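Local coordinates for protein hemoglobin chain d1 (Lumbricus terrestris, PDB 1X9F) that probably carries oxygen in the earthworm, reversibly binding it at the iron of a heme held in a globin fold, at residues 27-32 against 53-58; 34-37 against 42-45; 44-49 against 60-65; 71-76 against 133-138. One frame throughout, in Å; residues are numbered along the deposited sequence.

Contact 1: 27-32 against 53-58; sequences FGLELW and NIYSPE. With CMO (carbon monoxide), chain U.
Asn-53 O, held by both the N and the OG of Ser-56, closes the type I beta turn that presents Ile-54 and Tyr-55 to Leu-29 on helix 21-38. The hydroxyl bond, Ser-56 OG to Asn-53 O, is 2.8 Å long and meets the carbonyl almost head-on (168°). The same OG also bonds to Phe-59 N, so Ser-56 is the N-cap of helix 57-75. Across the contact Leu-29 touches mainly with CD1, which lies over a face of the Tyr-55 ring, 3.9 Å from its centroid, a CH-pi contact; its other methyl, CD2, reaches the ring at CE2. CD1 also packs 3.8 Å from Ile-54 CD1 and comes near the Ile-54 carbonyl. Leu-29 CG is anti to the backbone N (chi1 168°), which carries the isobutyl group over to the turn. One helical turn on, Trp-32 directs its CB at the loop, yet its indole turns into the ligand pocket, where CZ2 is 3.0 Å from the carbon monoxide O. With an alanine here, Phe-46 and Phe-59 would probably lose their edge-to-face partner and the ligand one wall of its pocket. Tyr-55 also meets Phe-123 of the second subunit edge-to-face, while its OH bonds to Arg-33. No hydrogen bond joins the two segments themselves: apolar and CH-pi packing brings them together, and the polar bonds shape the turn.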
# COMPACT_ATOMS: atom_id res chain seq x y z
N PHE D 27 12.38 -9.74 2.70
CA PHE D 27 13.41 -8.98 2.00
C PHE D 27 14.34 -9.97 1.30
O PHE D 27 14.64 -9.83 0.11
CB PHE D 27 14.19 -8.12 3.01
CG PHE D 27 15.33 -7.35 2.40
CD1 PHE D 27 16.57 -7.95 2.21
CD2 PHE D 27 15.17 -6.02 2.04
CE1 PHE D 27 17.62 -7.24 1.65
CE2 PHE D 27 16.22 -5.30 1.49
CZ PHE D 27 17.45 -5.91 1.29
N GLY D 28 14.78 -10.97 2.06
CA GLY D 28 15.70 -11.97 1.55
C GLY D 28 15.18 -12.74 0.35
O GLY D 28 15.92 -13.01 -0.60
N LEU D 29 13.90 -13.09 0.41
CA LEU D 29 13.23 -13.85 -0.65
C LEU D 29 13.16 -13.01 -1.92
O LEU D 29 13.52 -13.48 -3.00
CB LEU D 29 11.81 -14.23 -0.18
CG LEU D 29 10.78 -14.78 -1.18
CD1 LEU D 29 10.93 -16.29 -1.37
CD2 LEU D 29 9.37 -14.45 -0.73
N GLU D 30 12.72 -11.76 -1.77
CA GLU D 30 12.61 -10.85 -2.89
C GLU D 30 13.96 -10.67 -3.57
O GLU D 30 14.06 -10.68 -4.80
CB GLU D 30 12.08 -9.50 -2.44
CG GLU D 30 11.74 -8.56 -3.59
CD GLU D 30 11.21 -7.22 -3.11
OE1 GLU D 30 10.67 -7.14 -1.99
OE2 GLU D 30 11.34 -6.24 -3.87
N LEU D 31 14.99 -10.53 -2.74
CA LEU D 31 16.36 -10.42 -3.21
C LEU D 31 16.77 -11.63 -4.04
O LEU D 31 17.16 -11.46 -5.19
CB LEU D 31 17.34 -10.18 -2.05
CG LEU D 31 18.85 -10.24 -2.31
CD1 LEU D 31 19.28 -9.19 -3.33
CD2 LEU D 31 19.62 -10.06 -1.01
N TRP D 32 16.69 -12.83 -3.47
CA TRP D 32 17.13 -14.04 -4.19
C TRP D 32 16.30 -14.38 -5.40
O TRP D 32 16.81 -14.93 -6.36
CB TRP D 32 17.24 -15.25 -3.26
CG TRP D 32 18.42 -15.09 -2.43
CD1 TRP D 32 18.44 -14.75 -1.12
CD2 TRP D 32 19.78 -15.18 -2.85
NE1 TRP D 32 19.74 -14.64 -0.68
CE2 TRP D 32 20.58 -14.90 -1.73
CE3 TRP D 32 20.41 -15.48 -4.07
CZ2 TRP D 32 21.97 -14.92 -1.79
CZ3 TRP D 32 21.79 -15.50 -4.13
CH2 TRP D 32 22.55 -15.22 -2.99
N ASN D 53 13.63 -24.09 -4.96
CA ASN D 53 12.42 -23.63 -4.29
C ASN D 53 12.76 -22.63 -3.20
O ASN D 53 12.98 -23.00 -2.04
CB ASN D 53 11.66 -24.82 -3.71
CG ASN D 53 10.34 -24.42 -3.07
OD1 ASN D 53 10.00 -23.24 -2.99
ND2 ASN D 53 9.59 -25.42 -2.61
N ILE D 54 12.80 -21.36 -3.57
CA ILE D 54 13.25 -20.31 -2.65
C ILE D 54 12.20 -20.01 -1.58
O ILE D 54 12.45 -19.29 -0.62
CB ILE D 54 13.62 -19.05 -3.43
CG1 ILE D 54 12.45 -18.60 -4.29
CG2 ILE D 54 14.85 -19.31 -4.31
CD1 ILE D 54 12.53 -17.18 -4.75
N TYR D 55 11.01 -20.58 -1.77
CA TYR D 55 9.92 -20.43 -0.82
C TYR D 55 9.92 -21.52 0.23
O TYR D 55 9.05 -21.55 1.10
CB TYR D 55 8.58 -20.46 -1.54
CG TYR D 55 8.40 -19.30 -2.48
CD1 TYR D 55 8.91 -19.35 -3.77
CD2 TYR D 55 7.73 -18.16 -2.07
CE1 TYR D 55 8.76 -18.29 -4.63
CE2 TYR D 55 7.57 -17.09 -2.92
CZ TYR D 55 8.09 -17.16 -4.20
OH TYR D 55 7.93 -16.10 -5.06
N SER D 56 10.89 -22.43 0.15
CA SER D 56 10.98 -23.52 1.11
C SER D 56 11.60 -22.99 2.40
O SER D 56 12.25 -21.94 2.39
CB SER D 56 11.82 -24.67 0.55
OG SER D 56 13.17 -24.27 0.40
N PRO D 57 11.38 -23.68 3.51
CA PRO D 57 12.03 -23.29 4.76
C PRO D 57 13.55 -23.49 4.74
O PRO D 57 14.26 -22.73 5.39
CB PRO D 57 11.35 -24.19 5.80
CG PRO D 57 10.91 -25.40 5.03
CD PRO D 57 10.49 -24.85 3.69
N GLU D 58 14.04 -24.49 4.00
CA GLU D 58 15.50 -24.71 3.89
C GLU D 58 16.19 -23.53 3.26
O GLU D 58 17.23 -23.08 3.75
CB GLU D 58 15.83 -25.95 3.06
CG GLU D 58 15.39 -27.26 3.68
CD GLU D 58 13.88 -27.45 3.62
OE1 GLU D 58 13.23 -26.92 2.69
OE2 GLU D 58 13.35 -28.14 4.51
C CMO U . 24.63 -16.45 0.17
O CMO U . 23.81 -17.00 -0.72

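Contact 2: 34-37 against 42-45; sequences DIID and IKAP. With HEM (protoporphyrin IX containing Fe), chain T.
Ile-35 and Ile-42 meet through branch ends, CG2 of the first 3.6 Å from CD1 of the second, the two side chains crossing at about a right angle. Beside them Ile-36 CG2 rests on the aliphatic part of Lys-43, 3.5 Å from its CG and a little farther from its CD. Ile-36 CG1 adds a looser touch, 4.4 Å from Ile-42 CG2. No hydrogen bond crosses the contact. Ile-42 points its CB toward the helix, and its CG1 arm runs on extended (chi2 169°), which takes CD1 to Ile-35. Lys-43 bends at chi3 (-81°) beyond the carbons that touch Ile-36. Ile-42 and Lys-43 are in a short 3-10 segment, in keeping with the C helix of globins, and the chain then reaches the heme: Pro-45 O lies 3.3 Å from the heme methyl CMD, while Pro-45 CG is 3.8 Å from CBC of a heme side group. Farther out, Pro-45 packs on Leu-99 and Ile-36 on Ile-54. The contact thus folds the loop back on the end of helix 21-38, whose Ile-35 is backed by Phe-107 and His-110 of helix 101-119.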
# COMPACT_ATOMS: atom_id res chain seq x y z
N ASP D 34 14.89 -12.19 -7.43
CA ASP D 34 15.41 -11.27 -8.44
C ASP D 34 16.70 -11.80 -9.04
O ASP D 34 16.84 -11.89 -10.26
CB ASP D 34 15.65 -9.89 -7.84
CG ASP D 34 14.39 -9.04 -7.76
OD1 ASP D 34 13.27 -9.56 -7.98
OD2 ASP D 34 14.42 -7.82 -7.47
N ILE D 35 17.65 -12.14 -8.17
CA ILE D 35 18.96 -12.66 -8.56
C ILE D 35 18.82 -13.91 -9.43
O ILE D 35 19.30 -13.93 -10.57
CB ILE D 35 19.81 -12.95 -7.30
CG1 ILE D 35 20.25 -11.63 -6.65
CG2 ILE D 35 21.02 -13.81 -7.64
CD1 ILE D 35 21.01 -11.79 -5.34
N ILE D 36 18.15 -14.93 -8.91
CA ILE D 36 17.99 -16.20 -9.62
C ILE D 36 17.13 -16.09 -10.88
O ILE D 36 17.28 -16.89 -11.81
CB ILE D 36 17.45 -17.28 -8.65
CG1 ILE D 36 18.50 -17.61 -7.59
CG2 ILE D 36 17.02 -18.54 -9.41
CD1 ILE D 36 17.93 -18.24 -6.32
N ASP D 37 16.23 -15.10 -10.91
CA ASP D 37 15.45 -14.81 -12.11
C ASP D 37 16.39 -14.33 -13.20
O ASP D 37 16.29 -14.77 -14.35
CB ASP D 37 14.44 -13.71 -11.82
CG ASP D 37 13.04 -14.10 -12.20
OD1 ASP D 37 12.61 -13.76 -13.32
OD2 ASP D 37 12.30 -14.77 -11.44
N ILE D 42 22.84 -19.58 -10.91
CA ILE D 42 23.08 -19.42 -9.47
C ILE D 42 22.34 -20.44 -8.58
O ILE D 42 22.69 -20.58 -7.41
CB ILE D 42 22.81 -17.95 -9.03
CG1 ILE D 42 23.83 -17.01 -9.69
CG2 ILE D 42 22.89 -17.80 -7.52
CD1 ILE D 42 23.53 -15.53 -9.55
N LYS D 43 21.36 -21.16 -9.13
CA LYS D 43 20.68 -22.21 -8.36
C LYS D 43 21.59 -23.40 -8.10
O LYS D 43 21.45 -24.09 -7.09
CB LYS D 43 19.43 -22.72 -9.08
CG LYS D 43 18.28 -21.74 -9.11
CD LYS D 43 17.01 -22.42 -9.58
CE LYS D 43 16.95 -22.52 -11.10
NZ LYS D 43 15.84 -23.44 -11.54
N ALA D 44 22.51 -23.63 -9.03
CA ALA D 44 23.36 -24.82 -9.00
C ALA D 44 24.13 -24.95 -7.68
O ALA D 44 24.05 -26.01 -7.03
CB ALA D 44 24.30 -24.86 -10.20
N PRO D 45 24.85 -23.91 -7.26
CA PRO D 45 25.56 -23.96 -5.99
C PRO D 45 24.63 -23.99 -4.77
O PRO D 45 25.09 -24.32 -3.68
CB PRO D 45 26.40 -22.68 -6.01
CG PRO D 45 25.67 -21.77 -6.89
CD PRO D 45 25.07 -22.63 -7.96
CHA HEM T . 26.58 -19.57 2.31
CHB HEM T . 27.10 -14.82 3.25
CHC HEM T . 26.90 -13.80 -1.54
CHD HEM T . 26.74 -18.63 -2.47
C1A HEM T . 26.65 -18.29 3.01
C2A HEM T . 26.62 -18.28 4.39
C3A HEM T . 26.77 -16.87 4.74
C4A HEM T . 26.88 -16.26 3.41
CMA HEM T . 26.81 -16.24 6.12
CAA HEM T . 26.42 -19.46 5.30
CBA HEM T . 27.69 -19.98 5.94
CGA HEM T . 27.20 -21.06 6.88
O1A HEM T . 26.57 -20.75 7.91
O2A HEM T . 27.46 -22.25 6.58
C1B HEM T . 27.11 -14.11 1.97
C2B HEM T . 27.17 -12.72 1.94
C3B HEM T . 27.09 -12.51 0.60
C4B HEM T . 27.02 -13.69 -0.08
CMB HEM T . 27.29 -11.72 3.07
CAB HEM T . 27.16 -11.27 0.13
CBB HEM T . 27.42 -10.00 -0.26
C1C HEM T . 26.79 -15.09 -2.24
C2C HEM T . 26.67 -15.13 -3.61
C3C HEM T . 26.64 -16.47 -3.87
C4C HEM T . 26.69 -17.16 -2.66
CMC HEM T . 26.63 -14.00 -4.62
CAC HEM T . 26.48 -16.95 -5.28
CBC HEM T . 26.73 -18.28 -5.66
C1D HEM T . 26.73 -19.37 -1.19
C2D HEM T . 26.63 -20.76 -1.12
C3D HEM T . 26.57 -21.06 0.22
C4D HEM T . 26.66 -19.74 0.86
CMD HEM T . 26.59 -21.74 -2.27
CAD HEM T . 26.49 -22.40 0.91
CBD HEM T . 25.05 -22.88 1.07
CGD HEM T . 25.14 -24.19 1.81
O1D HEM T . 25.51 -24.18 3.01
O2D HEM T . 24.84 -25.23 1.20
NA HEM T . 26.84 -17.12 2.36
NB HEM T . 27.00 -14.74 0.77
NC HEM T . 26.84 -16.30 -1.62
ND HEM T . 26.73 -18.71 -0.01
FE HEM T . 26.88 -16.72 0.37

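Contact 3: 44-49 against 60-65; sequences APFSRV and GAHSQR. With HEM (protoporphyrin IX containing Fe), chain T; CMO (carbon monoxide), chain U.
Phe-46 and His-62 form the close part of this contact, directly beside the bound carbon monoxide. Their rings meet obliquely, planes at 53°, with Phe-46 CE2 3.2 Å from His-62 NE2. His-62 is the distal histidine of the globin pocket: with chi1 at 168° CG swings to the far side of CB from the backbone N, which brings the imidazole in so that NE2 donates to the carbon monoxide O over 2.7 Å. Val-49 covers one imidazole face with CG2, 4.2 Å from the ring centroid in a CH-pi contact, and Phe-46 CZ lies 3.2 Å from the ligand O. The outer side is looser and charged. Exposed Arg-48 reaches one heme propionate through two weak bonds, NH2 to O1D at 2.6 Å and NE to O2D at 3.2 Å, while Val-49 CG1 sits over its guanidinium. Arg-65 brings its NH2 within 4.5 Å of Arg-48 NH2; the pair gathers near the heme carboxylates, and Arg-65 NH1 bonds to a polar side chain of another protein's chain. Apolar packing therefore helps set the imidazole beside the ligand, where its hydrogen bond would probably also steady bound oxygen, while the arginines are likely to balance propionate charge.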
# COMPACT_ATOMS: atom_id res chain seq x y z
N ALA D 44 22.51 -23.63 -9.03
CA ALA D 44 23.36 -24.82 -9.00
C ALA D 44 24.13 -24.95 -7.68
O ALA D 44 24.05 -26.01 -7.03
CB ALA D 44 24.30 -24.86 -10.20
N PRO D 45 24.85 -23.91 -7.26
CA PRO D 45 25.56 -23.96 -5.99
C PRO D 45 24.63 -23.99 -4.77
O PRO D 45 25.09 -24.32 -3.68
CB PRO D 45 26.40 -22.68 -6.01
CG PRO D 45 25.67 -21.77 -6.89
CD PRO D 45 25.07 -22.63 -7.96
N PHE D 46 23.35 -23.67 -4.95
CA PHE D 46 22.38 -23.67 -3.84
C PHE D 46 21.64 -25.00 -3.71
O PHE D 46 20.54 -25.08 -3.15
CB PHE D 46 21.38 -22.52 -3.99
CG PHE D 46 21.98 -21.17 -3.76
CD1 PHE D 46 21.62 -20.09 -4.55
CD2 PHE D 46 22.94 -20.99 -2.77
CE1 PHE D 46 22.18 -18.85 -4.34
CE2 PHE D 46 23.50 -19.76 -2.55
CZ PHE D 46 23.12 -18.68 -3.34
N SER D 47 22.28 -26.04 -4.23
CA SER D 47 21.72 -27.37 -4.31
C SER D 47 21.38 -27.97 -2.94
O SER D 47 20.36 -28.63 -2.78
CB SER D 47 22.69 -28.28 -5.06
OG SER D 47 22.44 -29.65 -4.80
N ARG D 48 22.26 -27.73 -1.97
CA ARG D 48 22.11 -28.24 -0.61
C ARG D 48 21.03 -27.48 0.19
O ARG D 48 20.57 -27.96 1.22
CB ARG D 48 23.46 -28.18 0.11
CG ARG D 48 23.69 -29.25 1.19
CD ARG D 48 23.28 -28.85 2.61
NE ARG D 48 24.03 -27.70 3.13
CZ ARG D 48 23.72 -27.01 4.23
NH1 ARG D 48 22.66 -27.34 4.96
NH2 ARG D 48 24.47 -25.98 4.61
N VAL D 49 20.63 -26.31 -0.30
CA VAL D 49 19.67 -25.48 0.44
C VAL D 49 18.35 -25.23 -0.29
O VAL D 49 17.66 -24.25 -0.02
CB VAL D 49 20.30 -24.12 0.88
CG1 VAL D 49 21.45 -24.35 1.87
CG2 VAL D 49 20.77 -23.30 -0.33
N GLY D 60 14.85 -20.52 2.96
CA GLY D 60 14.57 -19.36 3.82
C GLY D 60 15.60 -19.24 4.92
O GLY D 60 16.03 -18.13 5.28
N ALA D 61 16.01 -20.38 5.47
CA ALA D 61 17.07 -20.44 6.46
C ALA D 61 18.39 -19.92 5.88
O ALA D 61 19.03 -19.05 6.49
CB ALA D 61 17.24 -21.86 7.00
N HIS D 62 18.77 -20.44 4.71
CA HIS D 62 19.97 -19.96 4.01
C HIS D 62 19.90 -18.45 3.76
O HIS D 62 20.83 -17.71 4.09
CB HIS D 62 20.19 -20.72 2.70
CG HIS D 62 21.22 -20.09 1.82
ND1 HIS D 62 22.57 -20.15 2.10
CD2 HIS D 62 21.10 -19.34 0.70
CE1 HIS D 62 23.24 -19.49 1.18
NE2 HIS D 62 22.37 -18.98 0.32
N SER D 63 18.79 -17.99 3.19
CA SER D 63 18.54 -16.57 2.94
C SER D 63 18.80 -15.71 4.19
O SER D 63 19.51 -14.71 4.13
CB SER D 63 17.11 -16.39 2.44
OG SER D 63 16.68 -15.04 2.52
N GLN D 64 18.22 -16.13 5.31
CA GLN D 64 18.37 -15.44 6.58
C GLN D 64 19.82 -15.43 7.06
O GLN D 64 20.29 -14.43 7.60
CB GLN D 64 17.46 -16.06 7.64
CG GLN D 64 16.00 -15.75 7.40
CD GLN D 64 15.77 -14.29 7.14
OE1 GLN D 64 15.67 -13.87 5.98
NE2 GLN D 64 15.69 -13.50 8.20
N ARG D 65 20.52 -16.55 6.86
CA ARG D 65 21.94 -16.64 7.19
C ARG D 65 22.76 -15.63 6.39
O ARG D 65 23.71 -15.06 6.92
CB ARG D 65 22.48 -18.06 6.98
CG ARG D 65 22.07 -19.04 8.07
CD ARG D 65 22.87 -20.33 8.10
NE ARG D 65 22.62 -21.18 6.94
CZ ARG D 65 21.59 -22.01 6.81
NH1 ARG D 65 20.66 -22.11 7.76
NH2 ARG D 65 21.47 -22.74 5.70
CHA HEM T . 26.58 -19.57 2.31
CHB HEM T . 27.10 -14.82 3.25
CHC HEM T . 26.90 -13.80 -1.54
CHD HEM T . 26.74 -18.63 -2.47
C1A HEM T . 26.65 -18.29 3.01
C2A HEM T . 26.62 -18.28 4.39
C3A HEM T . 26.77 -16.87 4.74
C4A HEM T . 26.88 -16.26 3.41
CMA HEM T . 26.81 -16.24 6.12
CAA HEM T . 26.42 -19.46 5.30
CBA HEM T . 27.69 -19.98 5.94
CGA HEM T . 27.20 -21.06 6.88
O1A HEM T . 26.57 -20.75 7.91
O2A HEM T . 27.46 -22.25 6.58
C1B HEM T . 27.11 -14.11 1.97
C2B HEM T . 27.17 -12.72 1.94
C3B HEM T . 27.09 -12.51 0.60
C4B HEM T . 27.02 -13.69 -0.08
CMB HEM T . 27.29 -11.72 3.07
CAB HEM T . 27.16 -11.27 0.13
CBB HEM T . 27.42 -10.00 -0.26
C1C HEM T . 26.79 -15.09 -2.24
C2C HEM T . 26.67 -15.13 -3.61
C3C HEM T . 26.64 -16.47 -3.87
C4C HEM T . 26.69 -17.16 -2.66
CMC HEM T . 26.63 -14.00 -4.62
CAC HEM T . 26.48 -16.95 -5.28
CBC HEM T . 26.73 -18.28 -5.66
C1D HEM T . 26.73 -19.37 -1.19
C2D HEM T . 26.63 -20.76 -1.12
C3D HEM T . 26.57 -21.06 0.22
C4D HEM T . 26.66 -19.74 0.86
CMD HEM T . 26.59 -21.74 -2.27
CAD HEM T . 26.49 -22.40 0.91
CBD HEM T . 25.05 -22.88 1.07
CGD HEM T . 25.14 -24.19 1.81
O1D HEM T . 25.51 -24.18 3.01
O2D HEM T . 24.84 -25.23 1.20
NA HEM T . 26.84 -17.12 2.36
NB HEM T . 27.00 -14.74 0.77
NC HEM T . 26.84 -16.30 -1.62
ND HEM T . 26.73 -18.71 -0.01
FE HEM T . 26.88 -16.72 0.37
C CMO U . 24.63 -16.45 0.17
O CMO U . 23.81 -17.00 -0.72

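Contact 4: 71-76 against 133-138; sequences DITISM and DQIIDG
Thr-73 and Ile-74 meet Ile-135 where helices 57-75 and 125-139 pack in the globin fold, the E and H helices of that family. Asp-71 opens the segment on another side of its helix, with OD2 bonded to Trp-14 NE1 and its backbone O accepting from Ser-75 N. Ile-72 faces Gln-86 of helix 80-95. Thr-73 turns its CB toward Ile-135 and carries most of the contact from its side. With chi1 at 58° its OG1 sits over the backbone, straddled by N and C, from where it bonds to Leu-70 O inside its own helix. That leaves a satisfied hydroxyl against hydrocarbon: Thr-73 OG1 is 3.4 Å from Ile-135 CD1 and 3.6 Å from Ile-135 CG2. Ile-74 points its CB away from Ile-135; its side chain packs on Val-10 and Trp-14 of helix 4-18 and touches Ile-135 more lightly, CG1 being 4.4 Å from Ile-135 CD1. Ser-75 turns its OG back on its own helix, bonding to Ile-72 O over 3.0 Å from above the carbonyl plane. The backbone N of Met-76 bonds to Thr-73 O. If an alanine stood at Ile-135, both touching methyls would be gone and a gap would probably open between Thr-73 and the opposing helix. The next residue, Ile-136, faces Phe-104 and the heme. On the Thr-73 side, the methyls complete the fit, CG2 of Thr-73 lying 3.9 Å from CG2 of Ile-135.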
# COMPACT_ATOMS: atom_id res chain seq x y z
N ASP D 71 24.64 -8.24 7.59
CA ASP D 71 24.47 -7.41 8.77
C ASP D 71 25.77 -7.26 9.57
O ASP D 71 26.11 -6.15 10.01
CB ASP D 71 23.38 -7.97 9.67
CG ASP D 71 23.02 -7.00 10.75
OD1 ASP D 71 23.45 -7.21 11.92
OD2 ASP D 71 22.35 -5.97 10.52
N ILE D 72 26.50 -8.37 9.73
CA ILE D 72 27.78 -8.37 10.45
C ILE D 72 28.79 -7.46 9.77
O ILE D 72 29.45 -6.66 10.44
CB ILE D 72 28.36 -9.80 10.57
CG1 ILE D 72 27.45 -10.68 11.42
CG2 ILE D 72 29.76 -9.77 11.20
CD1 ILE D 72 27.87 -12.14 11.49
N THR D 73 28.89 -7.58 8.45
CA THR D 73 29.87 -6.81 7.70
C THR D 73 29.52 -5.33 7.68
O THR D 73 30.40 -4.49 7.86
CB THR D 73 30.03 -7.32 6.25
OG1 THR D 73 28.77 -7.28 5.58
CG2 THR D 73 30.41 -8.79 6.23
N ILE D 74 28.25 -4.99 7.47
CA ILE D 74 27.83 -3.59 7.53
C ILE D 74 28.16 -3.01 8.90
O ILE D 74 28.64 -1.88 9.00
CB ILE D 74 26.33 -3.46 7.21
CG1 ILE D 74 26.10 -3.82 5.73
CG2 ILE D 74 25.82 -2.04 7.53
CD1 ILE D 74 24.65 -3.81 5.32
N SER D 75 27.94 -3.79 9.96
CA SER D 75 28.18 -3.27 11.30
C SER D 75 29.68 -3.21 11.66
O SER D 75 30.04 -2.65 12.70
CB SER D 75 27.37 -4.03 12.34
OG SER D 75 27.91 -5.32 12.58
N MET D 76 30.53 -3.79 10.81
CA MET D 76 31.98 -3.76 10.99
C MET D 76 32.68 -2.76 10.06
O MET D 76 33.91 -2.67 10.06
CB MET D 76 32.59 -5.15 10.77
CG MET D 76 32.35 -6.11 11.90
SD MET D 76 33.08 -7.72 11.57
CE MET D 76 32.62 -8.59 13.07
N ASP D 133 30.73 -2.67 -1.83
CA ASP D 133 31.73 -3.08 -2.82
C ASP D 133 32.95 -3.67 -2.15
O ASP D 133 33.41 -4.75 -2.51
CB ASP D 133 32.17 -1.88 -3.64
CG ASP D 133 32.17 -2.15 -5.11
OD1 ASP D 133 32.01 -1.17 -5.88
OD2 ASP D 133 32.31 -3.29 -5.61
N GLN D 134 33.48 -2.93 -1.18
CA GLN D 134 34.59 -3.39 -0.36
C GLN D 134 34.28 -4.74 0.30
O GLN D 134 35.15 -5.62 0.34
CB GLN D 134 34.94 -2.34 0.69
CG GLN D 134 35.91 -2.83 1.77
CD GLN D 134 35.94 -1.94 3.00
OE1 GLN D 134 36.90 -1.98 3.77
NE2 GLN D 134 34.90 -1.14 3.19
N ILE D 135 33.06 -4.89 0.80
CA ILE D 135 32.62 -6.15 1.41
C ILE D 135 32.61 -7.26 0.37
O ILE D 135 33.20 -8.32 0.58
CB ILE D 135 31.23 -6.02 2.08
CG1 ILE D 135 31.30 -5.04 3.26
CG2 ILE D 135 30.73 -7.38 2.56
CD1 ILE D 135 29.92 -4.60 3.74
N ILE D 136 31.95 -7.01 -0.76
CA ILE D 136 31.95 -7.96 -1.86
C ILE D 136 33.37 -8.38 -2.26
O ILE D 136 33.62 -9.57 -2.46
CB ILE D 136 31.13 -7.43 -3.06
CG1 ILE D 136 29.76 -8.11 -3.11
CG2 ILE D 136 31.81 -7.70 -4.38
CD1 ILE D 136 28.77 -7.56 -2.13
N ASP D 137 34.29 -7.42 -2.35
CA ASP D 137 35.67 -7.72 -2.76
C ASP D 137 36.40 -8.65 -1.80
O ASP D 137 37.25 -9.43 -2.22
CB ASP D 137 36.50 -6.44 -2.93
CG ASP D 137 36.07 -5.61 -4.14
OD1 ASP D 137 35.62 -6.19 -5.16
OD2 ASP D 137 36.14 -4.36 -4.16
N GLY D 138 36.08 -8.54 -0.51
CA GLY D 138 36.72 -9.37 0.51
C GLY D 138 36.28 -10.83 0.48
O GLY D 138 36.95 -11.70 1.03

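How the contacts relate
Contacts 3 and 4 are buried, contact 2 is partly so, and contact 1 lies at the surface, against a second subunit. Helix 57-75 serves contacts 1, 3 and 4. Contacts 1 and 2 share helix 21-38 and touch through Ile-54 and Ile-36, while contacts 2 and 3 share Ala-44 and Pro-45 in the loop. Trp-32 of contact 1 packs on Phe-46 of contact 3, and both border the carbon monoxide. Contact 4 stands apart across the chain's centre, its own centre about 20 Å from that of contact 3. Contacts 1, 2 and 4 pack mainly hydrocarbon; contact 3 alone combines aromatic packing, a ligand hydrogen bond and arginine-propionate pairing.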